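PDB 2ORY: lipase from Photobacterium sp. M37, which hydrolyses triacylglycerols as a cold-adapted lipase of the class 3 family with an alpha/beta-hydrolase fold. Local coordinates for residues Y14-Y18 against K36-A40; T43-F47 against M322-P327. All blocks are in the same frame, centred on the assembly; numbering follows the deposited sequence.

Contact 1: residues Y14-Y18 against K36-A40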
ATOM      1  N   TYR A  14      -1.613   4.349  -7.744  1.00 22.92           N
ATOM      2  CA  TYR A  14      -2.412   3.677  -8.773  1.00 24.05           C
ATOM      3  C   TYR A  14      -1.661   3.352 -10.053  1.00 27.49           C
ATOM      4  O   TYR A  14      -1.964   2.355 -10.720  1.00 29.22           O
ATOM      5  CB  TYR A  14      -3.689   4.466  -9.082  1.00 17.91           C
ATOM      6  CG  TYR A  14      -4.818   4.099  -8.128  1.00 23.90           C
ATOM      7  CD1 TYR A  14      -4.653   4.236  -6.746  1.00 22.80           C
ATOM      8  CD2 TYR A  14      -6.027   3.576  -8.596  1.00 15.38           C
ATOM      9  CE1 TYR A  14      -5.654   3.859  -5.850  1.00 22.41           C
ATOM     10  CE2 TYR A  14      -7.054   3.195  -7.705  1.00 19.95           C
ATOM     11  CZ  TYR A  14      -6.854   3.338  -6.329  1.00 26.85           C
ATOM     12  OH  TYR A  14      -7.830   2.965  -5.420  1.00 21.52           O
ATOM     13  N   MET A  15      -0.667   4.166 -10.382  1.00 26.66           N
ATOM     14  CA  MET A  15       0.149   3.920 -11.567  1.00 29.06           C
ATOM     15  C   MET A  15       0.934   2.624 -11.336  1.00 29.94           C
ATOM     16  O   MET A  15       1.357   1.970 -12.284  1.00 27.01           O
ATOM     17  CB  MET A  15       1.121   5.085 -11.789  1.00 28.81           C
ATOM     18  CG  MET A  15       1.885   5.020 -13.116  1.00 33.17           C
ATOM     19  SD  MET A  15       2.959   6.463 -13.368  1.00 35.11           S
ATOM     20  CE  MET A  15       4.365   6.011 -12.416  1.00 32.09           C
ATOM     21  N   SER A  16       1.122   2.271 -10.063  1.00 27.79           N
ATOM     22  CA  SER A  16       1.828   1.056  -9.671  1.00 26.88           C
ATOM     23  C   SER A  16       1.129  -0.191 -10.188  1.00 26.25           C
ATOM     24  O   SER A  16       1.760  -1.225 -10.412  1.00 27.87           O
ATOM     25  CB  SER A  16       1.883   0.951  -8.151  1.00 23.75           C
ATOM     26  OG  SER A  16       2.423   2.122  -7.595  1.00 36.36           O
ATOM     27  N   TYR A  17      -0.178  -0.085 -10.361  1.00 25.56           N
ATOM     28  CA  TYR A  17      -0.986  -1.205 -10.802  1.00 28.59           C
ATOM     29  C   TYR A  17      -0.958  -1.574 -12.292  1.00 33.55           C
ATOM     30  O   TYR A  17      -1.584  -2.555 -12.696  1.00 35.02           O
ATOM     31  CB  TYR A  17      -2.434  -0.991 -10.337  1.00 25.13           C
ATOM     32  CG  TYR A  17      -2.612  -1.226  -8.847  1.00 28.91           C
ATOM     33  CD1 TYR A  17      -3.174  -0.251  -8.023  1.00 26.07           C
ATOM     34  CD2 TYR A  17      -2.197  -2.426  -8.257  1.00 26.36           C
ATOM     35  CE1 TYR A  17      -3.318  -0.457  -6.652  1.00 25.47           C
ATOM     36  CE2 TYR A  17      -2.339  -2.644  -6.886  1.00 25.52           C
ATOM     37  CZ  TYR A  17      -2.900  -1.655  -6.093  1.00 25.10           C
ATOM     38  OH  TYR A  17      -3.050  -1.876  -4.744  1.00 27.93           O
ATOM     39  N   TYR A  18      -0.237  -0.818 -13.112  1.00 30.90           N
ATOM     40  CA  TYR A  18      -0.190  -1.156 -14.523  1.00 33.28           C
ATOM     41  C   TYR A  18       0.322  -2.570 -14.669  1.00 37.59           C
ATOM     42  O   TYR A  18       1.280  -2.951 -14.007  1.00 39.84           O
ATOM     43  CB  TYR A  18       0.714  -0.195 -15.286  1.00 34.22           C
ATOM     44  CG  TYR A  18      -0.032   0.978 -15.875  1.00 32.44           C
ATOM     45  CD1 TYR A  18       0.332   2.285 -15.560  1.00 31.38           C
ATOM     46  CD2 TYR A  18      -1.085   0.781 -16.764  1.00 27.04           C
ATOM     47  CE1 TYR A  18      -0.328   3.366 -16.116  1.00 26.99           C
ATOM     48  CE2 TYR A  18      -1.755   1.857 -17.329  1.00 26.28           C
ATOM     49  CZ  TYR A  18      -1.369   3.146 -17.003  1.00 29.63           C
ATOM     50  OH  TYR A  18      -2.006   4.228 -17.567  1.00 27.12           O
ATOM     51  N   LYS A  36       4.781   1.668 -19.614  1.00 33.48           N
ATOM     52  CA  LYS A  36       3.506   2.234 -19.214  1.00 33.38           C
ATOM     53  C   LYS A  36       3.689   3.436 -18.298  1.00 34.38           C
ATOM     54  O   LYS A  36       3.042   4.472 -18.465  1.00 28.45           O
ATOM     55  CB  LYS A  36       2.658   1.166 -18.520  1.00 37.16           C
ATOM     56  CG  LYS A  36       2.064   0.124 -19.474  1.00 40.90           C
ATOM     57  CD  LYS A  36       1.013   0.767 -20.368  1.00 44.73           C
ATOM     58  CE  LYS A  36       0.487  -0.193 -21.431  1.00 55.53           C
ATOM     59  NZ  LYS A  36      -0.521   0.449 -22.341  1.00 54.65           N
ATOM     60  N   MET A  37       4.580   3.304 -17.326  1.00 33.04           N
ATOM     61  CA  MET A  37       4.818   4.402 -16.403  1.00 37.02           C
ATOM     62  C   MET A  37       5.284   5.677 -17.110  1.00 35.50           C
ATOM     63  O   MET A  37       4.801   6.757 -16.813  1.00 34.64           O
ATOM     64  CB  MET A  37       5.846   3.981 -15.365  1.00 35.91           C
ATOM     65  CG  MET A  37       5.481   2.697 -14.690  1.00 36.54           C
ATOM     66  SD  MET A  37       6.572   2.339 -13.340  1.00 35.68           S
ATOM     67  CE  MET A  37       5.309   1.933 -12.156  1.00 37.92           C
ATOM     68  N   LYS A  38       6.209   5.539 -18.056  1.00 40.42           N
ATOM     69  CA  LYS A  38       6.738   6.689 -18.780  1.00 43.02           C
ATOM     70  C   LYS A  38       5.655   7.404 -19.569  1.00 43.17           C
ATOM     71  O   LYS A  38       5.621   8.633 -19.604  1.00 45.36           O
ATOM     72  CB  LYS A  38       7.878   6.264 -19.711  1.00 41.83           C
ATOM     73  CG  LYS A  38       9.099   5.730 -18.980  1.00 43.09           C
ATOM     74  CD  LYS A  38      10.240   5.454 -19.942  1.00 40.45           C
ATOM     75  CE  LYS A  38      11.418   4.845 -19.215  1.00 40.07           C
ATOM     76  NZ  LYS A  38      12.561   4.562 -20.125  1.00 39.93           N
ATOM     77  N   GLU A  39       4.766   6.648 -20.201  1.00 41.99           N
ATOM     78  CA  GLU A  39       3.688   7.272 -20.952  1.00 43.27           C
ATOM     79  C   GLU A  39       2.765   8.048 -20.004  1.00 42.49           C
ATOM     80  O   GLU A  39       2.316   9.158 -20.318  1.00 42.09           O
ATOM     81  CB  GLU A  39       2.862   6.225 -21.700  1.00 41.26           C
ATOM     82  CG  GLU A  39       1.707   6.851 -22.478  1.00 47.82           C
ATOM     83  CD  GLU A  39       0.728   5.831 -23.039  1.00 56.10           C
ATOM     84  OE1 GLU A  39      -0.221   6.252 -23.739  1.00 58.39           O
ATOM     85  OE2 GLU A  39       0.899   4.616 -22.781  1.00 59.80           O
ATOM     86  N   ALA A  40       2.469   7.440 -18.857  1.00 39.68           N
ATOM     87  CA  ALA A  40       1.609   8.056 -17.844  1.00 39.73           C
ATOM     88  C   ALA A  40       2.220   9.348 -17.286  1.00 36.64           C
ATOM     89  O   ALA A  40       1.566  10.386 -17.221  1.00 33.68           O
ATOM     90  CB  ALA A  40       1.359   7.065 -16.697  1.00 37.75           C
TER
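M15 and Y18 reach across to one side of helix 30-43 and meet K36, M37 and A40. The contact joins two N-terminal elements of this alpha/beta-hydrolase fold: the end of helix 5-15 and the M15-Y18 turn on one hand, and helix 30-43 on the other. M15 to Y18 form a type I beta turn, and its Y18 N to M15 O bond is weak. The turn brings M15 and Y18 to the same helix.

The apolar contacts centre on M15. Its CG lies anti to the backbone N (chi1 -172°), and the chain runs straight out to the sulfur before bending. M15 SD sits 3.7 Å from A40 CB. Beyond the bend, M15 CE touches M37 CB at 3.9 Å. M37 returns the contact: its CE lies 4.0 Å from M15 O and also approaches S16 CA. Y74 of strand 66-78 touches both methionines, so they also pack on the central sheet.

The aromatic contact is made by Y18. K36 CB lies over one face of its ring, 4.1 Å from the centroid and 22° off the normal, a CH-pi contact offset toward the rim. The K36 chain bends at chi2 (-68°), and its amine leads away from the contact.

No hydrogen bond crosses between the two segments. The polar ends turn elsewhere: Y18 OH bonds to D330, and Y17 OH to H173, beside S174 of a probable nucleophile elbow. Farther along the Y18 ring, Y18 CE1 meets A40 CB obliquely at 4.1 Å.

Contact 2: residues T43-F47 against M322-P327; sequences TWKPF and MMDDIP
P327 lays the CG and CD corner of its ring over one face of the W44 indole. P327 CD stands 3.7 Å from the centroid of the W44 six-membered ring and 19° off its normal, a CH-pi contact. P327 CG is shifted toward the pyrrole side, 3.5 Å from W44 NE1. I326 adds a smaller bump: its CG2 meets W44 CH2 obliquely at 4.3 Å.

Both segments are loops. Residues 43-47 lead from helix 30-43 to strand 52-63, while 322-327 link helix 304-319 to helix 328-332, with P327 as N-cap of the latter. The contact therefore joins two loops far apart in sequence within the alpha/beta-hydrolase fold.

D325 fits into the angle between K45 and P46. The lysine, extended beyond CG, crosses the aspartate at about a right angle. K45 CD lies 3.0 Å from D325 OD1, a short contact, but K45 NZ overshoots to 4.2 Å from that oxygen, beyond a salt bridge. D325 OD1 is instead hydrogen-bonded to Y3 OH. P46 CD lies 4.0 Å from D325 O. Within 322-327, M322 O accepts bonds from both D325 N and I326 N. M322 CE comes to 4.5 Å from P46 CG.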
ATOM      1  N   THR A  43       1.265  11.935 -19.662  1.00 43.27           N
ATOM      2  CA  THR A  43      -0.093  12.270 -20.047  1.00 42.86           C
ATOM      3  C   THR A  43      -1.076  12.482 -18.910  1.00 43.43           C
ATOM      4  O   THR A  43      -2.026  13.258 -19.042  1.00 43.83           O
ATOM      5  CB  THR A  43      -0.649  11.188 -20.983  1.00 47.85           C
ATOM      6  OG1 THR A  43      -0.720   9.939 -20.281  1.00 47.98           O
ATOM      7  CG2 THR A  43       0.264  11.029 -22.204  1.00 43.95           C
ATOM      8  N   TRP A  44      -0.872  11.788 -17.793  1.00 44.72           N
ATOM      9  CA  TRP A  44      -1.775  11.928 -16.647  1.00 41.22           C
ATOM     10  C   TRP A  44      -1.736  13.371 -16.152  1.00 39.41           C
ATOM     11  O   TRP A  44      -0.654  13.933 -15.954  1.00 34.27           O
ATOM     12  CB  TRP A  44      -1.342  10.990 -15.516  1.00 42.39           C
ATOM     13  CG  TRP A  44      -1.668   9.532 -15.714  1.00 39.85           C
ATOM     14  CD1 TRP A  44      -1.723   8.848 -16.896  1.00 40.45           C
ATOM     15  CD2 TRP A  44      -1.895   8.566 -14.684  1.00 39.91           C
ATOM     16  NE1 TRP A  44      -1.966   7.515 -16.665  1.00 37.81           N
ATOM     17  CE2 TRP A  44      -2.072   7.313 -15.316  1.00 41.37           C
ATOM     18  CE3 TRP A  44      -1.959   8.636 -13.285  1.00 37.27           C
ATOM     19  CZ2 TRP A  44      -2.309   6.139 -14.594  1.00 38.99           C
ATOM     20  CZ3 TRP A  44      -2.196   7.465 -12.566  1.00 36.45           C
ATOM     21  CH2 TRP A  44      -2.366   6.237 -13.221  1.00 39.29           C
ATOM     22  N   LYS A  45      -2.908  13.965 -15.941  1.00 39.17           N
ATOM     23  CA  LYS A  45      -2.989  15.348 -15.475  1.00 44.05           C
ATOM     24  C   LYS A  45      -2.055  15.649 -14.290  1.00 44.07           C
ATOM     25  O   LYS A  45      -1.161  16.495 -14.387  1.00 44.05           O
ATOM     26  CB  LYS A  45      -4.428  15.704 -15.085  1.00 46.98           C
ATOM     27  CG  LYS A  45      -5.431  15.749 -16.228  1.00 51.29           C
ATOM     28  CD  LYS A  45      -6.775  16.260 -15.709  1.00 53.16           C
ATOM     29  CE  LYS A  45      -7.901  16.078 -16.723  1.00 55.97           C
ATOM     30  NZ  LYS A  45      -9.240  16.534 -16.212  1.00 53.17           N
ATOM     31  N   PRO A  46      -2.243  14.950 -13.159  1.00 41.39           N
ATOM     32  CA  PRO A  46      -1.392  15.188 -11.990  1.00 39.86           C
ATOM     33  C   PRO A  46       0.122  15.150 -12.224  1.00 36.96           C
ATOM     34  O   PRO A  46       0.890  15.704 -11.432  1.00 36.64           O
ATOM     35  CB  PRO A  46      -1.871  14.123 -10.998  1.00 37.25           C
ATOM     36  CG  PRO A  46      -2.380  13.045 -11.873  1.00 40.84           C
ATOM     37  CD  PRO A  46      -3.133  13.802 -12.927  1.00 39.35           C
ATOM     38  N   PHE A  47       0.561  14.519 -13.308  1.00 35.98           N
ATOM     39  CA  PHE A  47       1.994  14.440 -13.583  1.00 36.24           C
ATOM     40  C   PHE A  47       2.475  15.485 -14.597  1.00 37.88           C
ATOM     41  O   PHE A  47       3.654  15.520 -14.928  1.00 35.87           O
ATOM     42  CB  PHE A  47       2.376  13.041 -14.101  1.00 37.27           C
ATOM     43  CG  PHE A  47       1.999  11.903 -13.174  1.00 36.96           C
ATOM     44  CD1 PHE A  47       2.166  12.014 -11.793  1.00 40.77           C
ATOM     45  CD2 PHE A  47       1.501  10.708 -13.688  1.00 37.35           C
ATOM     46  CE1 PHE A  47       1.840  10.944 -10.931  1.00 37.77           C
ATOM     47  CE2 PHE A  47       1.174   9.637 -12.841  1.00 38.90           C
ATOM     48  CZ  PHE A  47       1.345   9.758 -11.456  1.00 33.28           C
ATOM     49  N   MET A 322     -10.662  12.387  -8.048  1.00 32.48           N
ATOM     50  CA  MET A 322      -9.632  12.038  -9.012  1.00 34.12           C
ATOM     51  C   MET A 322     -10.141  11.147 -10.149  1.00 36.75           C
ATOM     52  O   MET A 322      -9.355  10.670 -10.979  1.00 32.70           O
ATOM     53  CB  MET A 322      -8.478  11.347  -8.279  1.00 34.19           C
ATOM     54  CG  MET A 322      -7.670  12.259  -7.365  1.00 37.20           C
ATOM     55  SD  MET A 322      -6.583  13.333  -8.296  1.00 46.39           S
ATOM     56  CE  MET A 322      -5.155  12.293  -8.470  1.00 34.69           C
ATOM     57  N   MET A 323     -11.454  10.940 -10.188  1.00 39.37           N
ATOM     58  CA  MET A 323     -12.068  10.105 -11.214  1.00 44.65           C
ATOM     59  C   MET A 323     -11.632  10.475 -12.625  1.00 47.10           C
ATOM     60  O   MET A 323     -11.320   9.606 -13.431  1.00 49.75           O
ATOM     61  CB  MET A 323     -13.595  10.165 -11.101  1.00 47.92           C
ATOM     62  CG  MET A 323     -14.157   9.403  -9.904  1.00 44.53           C
ATOM     63  SD  MET A 323     -13.634   7.669  -9.941  1.00 50.28           S
ATOM     64  CE  MET A 323     -15.035   6.887 -10.723  1.00 47.49           C
ATOM     65  N   ASP A 324     -11.581  11.762 -12.927  1.00 46.28           N
ATOM     66  CA  ASP A 324     -11.186  12.174 -14.265  1.00 46.51           C
ATOM     67  C   ASP A 324      -9.685  12.265 -14.398  1.00 45.44           C
ATOM     68  O   ASP A 324      -9.175  12.535 -15.482  1.00 44.95           O
ATOM     69  CB  ASP A 324     -11.815  13.524 -14.592  1.00 54.83           C
ATOM     70  CG  ASP A 324     -13.328  13.466 -14.608  1.00 64.25           C
ATOM     71  OD1 ASP A 324     -13.962  14.519 -14.385  1.00 70.17           O
ATOM     72  OD2 ASP A 324     -13.886  12.370 -14.852  1.00 69.64           O
ATOM     73  N   ASP A 325      -8.983  12.020 -13.295  1.00 43.02           N
ATOM     74  CA  ASP A 325      -7.527  12.107 -13.269  1.00 39.84           C
ATOM     75  C   ASP A 325      -6.757  10.785 -13.312  1.00 43.40           C
ATOM     76  O   ASP A 325      -5.605  10.760 -13.772  1.00 42.56           O
ATOM     77  CB  ASP A 325      -7.097  12.906 -12.045  1.00 42.27           C
ATOM     78  CG  ASP A 325      -7.533  14.351 -12.122  1.00 47.50           C
ATOM     79  OD1 ASP A 325      -6.999  15.074 -12.995  1.00 48.79           O
ATOM     80  OD2 ASP A 325      -8.415  14.760 -11.329  1.00 50.12           O
ATOM     81  N   ILE A 326      -7.382   9.706 -12.833  1.00 38.37           N
ATOM     82  CA  ILE A 326      -6.764   8.377 -12.803  1.00 35.52           C
ATOM     83  C   ILE A 326      -7.551   7.383 -13.671  1.00 33.76           C
ATOM     84  O   ILE A 326      -8.650   6.962 -13.311  1.00 32.82           O
ATOM     85  CB  ILE A 326      -6.698   7.879 -11.358  1.00 37.80           C
ATOM     86  CG1 ILE A 326      -5.786   8.818 -10.561  1.00 34.09           C
ATOM     87  CG2 ILE A 326      -6.241   6.424 -11.311  1.00 33.92           C
ATOM     88  CD1 ILE A 326      -5.642   8.470  -9.084  1.00 34.00           C
ATOM     89  N   PRO A 327      -6.977   6.985 -14.818  1.00 32.06           N
ATOM     90  CA  PRO A 327      -7.545   6.059 -15.811  1.00 35.73           C
ATOM     91  C   PRO A 327      -7.681   4.626 -15.350  1.00 32.07           C
ATOM     92  O   PRO A 327      -6.921   3.753 -15.767  1.00 32.92           O
ATOM     93  CB  PRO A 327      -6.582   6.191 -16.984  1.00 35.64           C
ATOM     94  CG  PRO A 327      -5.273   6.358 -16.296  1.00 36.98           C
ATOM     95  CD  PRO A 327      -5.587   7.329 -15.170  1.00 36.45           C
TER

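In the fold
The centres of contacts 1 and 2 lie about 11 Å apart, on the same side of the chain's centre. Along the chain they come in series. Contact 1 closes within the first 40 residues, and contact 2 then joins the loop after helix 30-43 to a loop 275 residues further on. Helix 30-43 links them directly. They also touch in space: M15 SD is 3.7 Å from F47 CE2, and M15 CA is 3.8 Å from W44 CH2. Helix 328-332 borders both, since I331 touches Y18, W44 and I326. The N-terminal helices and the C-terminal region are thus packed together. On the contact 1 side, Y17 touches S174, the probable nucleophile.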